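Local atomic coordinates of carboxymuconolactone decarboxylase family protein (Methanocaldococcus jannaschii, PDB entry 3D7I), a protein that belongs to the carboxymuconolactone decarboxylase (AhpD-like) family and possibly takes part in oxygen detoxification, perhaps as a peroxiredoxin-type oxidoreductase. Residues L72-K76 with E77-D81. Residues are numbered along the deposited sequence; the frame is centred on the assembly and turned at random.
Sequences LGITK and EEIAD
Thr-75 and Glu-78 grip each other at the start of helix 76-90, each side chain bonding to the other's backbone. Thr-75 OG1 accepts from Glu-78 N at 3.0 Å; with chi1 at 62°, the hydroxyl lies between its own backbone N and carbonyl carbon, turned to the first turn of the helix. In return Glu-78 OE1 takes the N-H of Thr-75 at 2.9 Å, a fairly straight bond (162°) that reaches the oxygen on its anti side, well out of the carboxylate plane. Glu-78 CG is brought to within 3.2 Å of Thr-75 OG1, the two side chains crossing nearly at right angles. This reciprocal pair is a capping box with Thr-75 as N-cap; it starts helix 76-90 soon after Gly-73, at positive phi, has left the helical path of 58-72. The first helical bonds run from Ile-79 N to Thr-75 O and from Ala-80 N to Lys-76 O. The inner, apolar side is well filled: Ile-74 CG2 meets Ile-79 CG1 at 3.7 Å, and both isoleucines also touch helix 58-72, Ile-74 on Ala-68 and Ile-79 on Met-65 and Met-69. Lys-76 runs past Met-69 to the end of helix 92-104, where NZ bonds to the carbonyl oxygens of Leu-102 and Leu-105. The carboxylate of the buried Glu-78 has several partners, since OE2 forms a salt bridge with Lys-42 and OE1 also accepts from a water that donates to Gly-73 O. A glutamine here would probably deprive Lys-42 of this countercharge and weaken the link between the cap and helix 41-53, even if its amide oxygen still reached Thr-75 N. The outer side is looser and wetter. Glu-77, its chain extended away from the turn, touches Thr-75 only lightly, CB to OG1 at 3.8 Å, while a second water links Thr-75 OG1 (2.6 Å) to Glu-77 OE1.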
ATOM      1  N   LEU B  72     -18.387  -4.864  21.227  1.00 39.71           N
ATOM      2  CA  LEU B  72     -17.987  -6.208  21.658  1.00 38.07           C
ATOM      3  C   LEU B  72     -17.316  -6.269  23.030  1.00 34.95           C
ATOM      4  O   LEU B  72     -17.007  -7.350  23.521  1.00 37.25           O
ATOM      5  CB  LEU B  72     -17.052  -6.839  20.604  1.00 39.04           C
ATOM      6  CG  LEU B  72     -17.595  -7.036  19.181  1.00 43.95           C
ATOM      7  CD1 LEU B  72     -17.586  -5.727  18.383  1.00 50.69           C
ATOM      8  CD2 LEU B  72     -16.811  -8.099  18.422  1.00 39.57           C
ATOM      9  N   GLY B  73     -17.043  -5.135  23.656  1.00 31.62           N
ATOM     10  CA  GLY B  73     -16.324  -5.171  24.930  1.00 31.33           C
ATOM     11  C   GLY B  73     -14.859  -5.591  24.818  1.00 30.39           C
ATOM     12  O   GLY B  73     -14.247  -6.052  25.796  1.00 31.58           O
ATOM     13  N   ILE B  74     -14.282  -5.427  23.632  1.00 32.06           N
ATOM     14  CA  ILE B  74     -12.843  -5.698  23.440  1.00 28.57           C
ATOM     15  C   ILE B  74     -12.037  -4.715  24.321  1.00 29.16           C
ATOM     16  O   ILE B  74     -12.419  -3.551  24.440  1.00 29.32           O
ATOM     17  CB  ILE B  74     -12.497  -5.655  21.937  1.00 30.50           C
ATOM     18  CG1 ILE B  74     -12.972  -6.966  21.271  1.00 27.84           C
ATOM     19  CG2 ILE B  74     -10.981  -5.408  21.713  1.00 25.19           C
ATOM     20  CD1 ILE B  74     -12.977  -6.981  19.747  1.00 30.38           C
ATOM     21  N   THR B  75     -10.971  -5.184  24.978  1.00 27.36           N
ATOM     22  CA  THR B  75     -10.184  -4.312  25.878  1.00 27.26           C
ATOM     23  C   THR B  75      -9.024  -3.621  25.176  1.00 27.58           C
ATOM     24  O   THR B  75      -8.588  -4.060  24.121  1.00 24.17           O
ATOM     25  CB  THR B  75      -9.590  -5.057  27.081  1.00 29.19           C
ATOM     26  OG1 THR B  75      -8.684  -6.055  26.631  1.00 28.81           O
ATOM     27  CG2 THR B  75     -10.751  -5.702  28.025  1.00 28.98           C
ATOM     28  N   LYS B  76      -8.485  -2.569  25.789  1.00 26.69           N
ATOM     29  CA  LYS B  76      -7.287  -1.945  25.226  1.00 24.94           C
ATOM     30  C   LYS B  76      -6.115  -2.934  25.254  1.00 24.97           C
ATOM     31  O   LYS B  76      -5.308  -2.935  24.318  1.00 24.26           O
ATOM     32  CB  LYS B  76      -6.917  -0.654  25.954  1.00 25.92           C
ATOM     33  CG  LYS B  76      -7.903   0.498  25.758  1.00 25.04           C
ATOM     34  CD  LYS B  76      -7.297   1.808  26.278  1.00 27.40           C
ATOM     35  CE  LYS B  76      -8.062   3.030  25.781  1.00 30.74           C
ATOM     36  NZ  LYS B  76      -7.256   4.279  25.973  1.00 29.47           N
ATOM     37  N   GLU B  77      -6.051  -3.809  26.274  1.00 23.62           N
ATOM     38  CA  GLU B  77      -5.010  -4.840  26.339  1.00 27.19           C
ATOM     39  C   GLU B  77      -5.101  -5.829  25.161  1.00 22.94           C
ATOM     40  O   GLU B  77      -4.093  -6.220  24.587  1.00 25.59           O
ATOM     41  CB  GLU B  77      -5.085  -5.625  27.657  1.00 28.02           C
ATOM     42  CG  GLU B  77      -3.892  -6.577  27.855  1.00 35.01           C
ATOM     43  CD  GLU B  77      -3.949  -7.343  29.181  1.00 37.01           C
ATOM     44  OE1 GLU B  77      -5.078  -7.668  29.645  1.00 52.64           O
ATOM     45  OE2 GLU B  77      -2.857  -7.604  29.744  1.00 48.87           O
ATOM     46  N   GLU B  78      -6.312  -6.223  24.792  1.00 24.57           N
ATOM     47  CA  GLU B  78      -6.496  -7.077  23.621  1.00 24.63           C
ATOM     48  C   GLU B  78      -6.081  -6.359  22.328  1.00 24.30           C
ATOM     49  O   GLU B  78      -5.422  -6.946  21.467  1.00 23.45           O
ATOM     50  CB  GLU B  78      -7.937  -7.557  23.507  1.00 25.09           C
ATOM     51  CG  GLU B  78      -8.325  -8.539  24.594  1.00 28.85           C
ATOM     52  CD  GLU B  78      -9.818  -8.878  24.632  1.00 30.84           C
ATOM     53  OE1 GLU B  78     -10.687  -8.036  24.293  1.00 33.27           O
ATOM     54  OE2 GLU B  78     -10.123 -10.023  25.006  1.00 33.37           O
ATOM     55  N   ILE B  79      -6.477  -5.097  22.199  1.00 24.49           N
ATOM     56  CA  ILE B  79      -6.044  -4.299  21.043  1.00 23.04           C
ATOM     57  C   ILE B  79      -4.517  -4.162  20.979  1.00 21.63           C
ATOM     58  O   ILE B  79      -3.913  -4.315  19.916  1.00 21.32           O
ATOM     59  CB  ILE B  79      -6.765  -2.910  20.951  1.00 22.33           C
ATOM     60  CG1 ILE B  79      -8.280  -3.096  20.820  1.00 25.20           C
ATOM     61  CG2 ILE B  79      -6.273  -2.135  19.721  1.00 21.31           C
ATOM     62  CD1 ILE B  79      -9.057  -1.822  21.005  1.00 24.12           C
ATOM     63  N   ALA B  80      -3.874  -3.950  22.119  1.00 22.41           N
ATOM     64  CA  ALA B  80      -2.438  -3.845  22.142  1.00 20.30           C
ATOM     65  C   ALA B  80      -1.783  -5.127  21.624  1.00 21.42           C
ATOM     66  O   ALA B  80      -0.804  -5.073  20.901  1.00 20.43           O
ATOM     67  CB  ALA B  80      -1.945  -3.500  23.534  1.00 22.66           C
ATOM     68  N   ASP B  81      -2.360  -6.284  21.944  1.00 20.93           N
ATOM     69  CA  ASP B  81      -1.836  -7.553  21.417  1.00 20.26           C
ATOM     70  C   ASP B  81      -1.991  -7.670  19.905  1.00 22.81           C
ATOM     71  O   ASP B  81      -1.147  -8.261  19.242  1.00 22.27           O
ATOM     72  CB  ASP B  81      -2.512  -8.754  22.072  1.00 20.14           C
ATOM     73  CG  ASP B  81      -2.013  -9.047  23.490  1.00 23.19           C
ATOM     74  OD1 ASP B  81      -0.922  -8.583  23.905  1.00 25.42           O
ATOM     75  OD2 ASP B  81      -2.722  -9.813  24.166  1.00 28.27           O
TER
HETATM   76  O   HOH W   1     -12.828  -8.517  25.842  1.00 44.63           O
HETATM   77  O   HOH W   2      -7.862  -7.769  28.466  1.00 49.92           O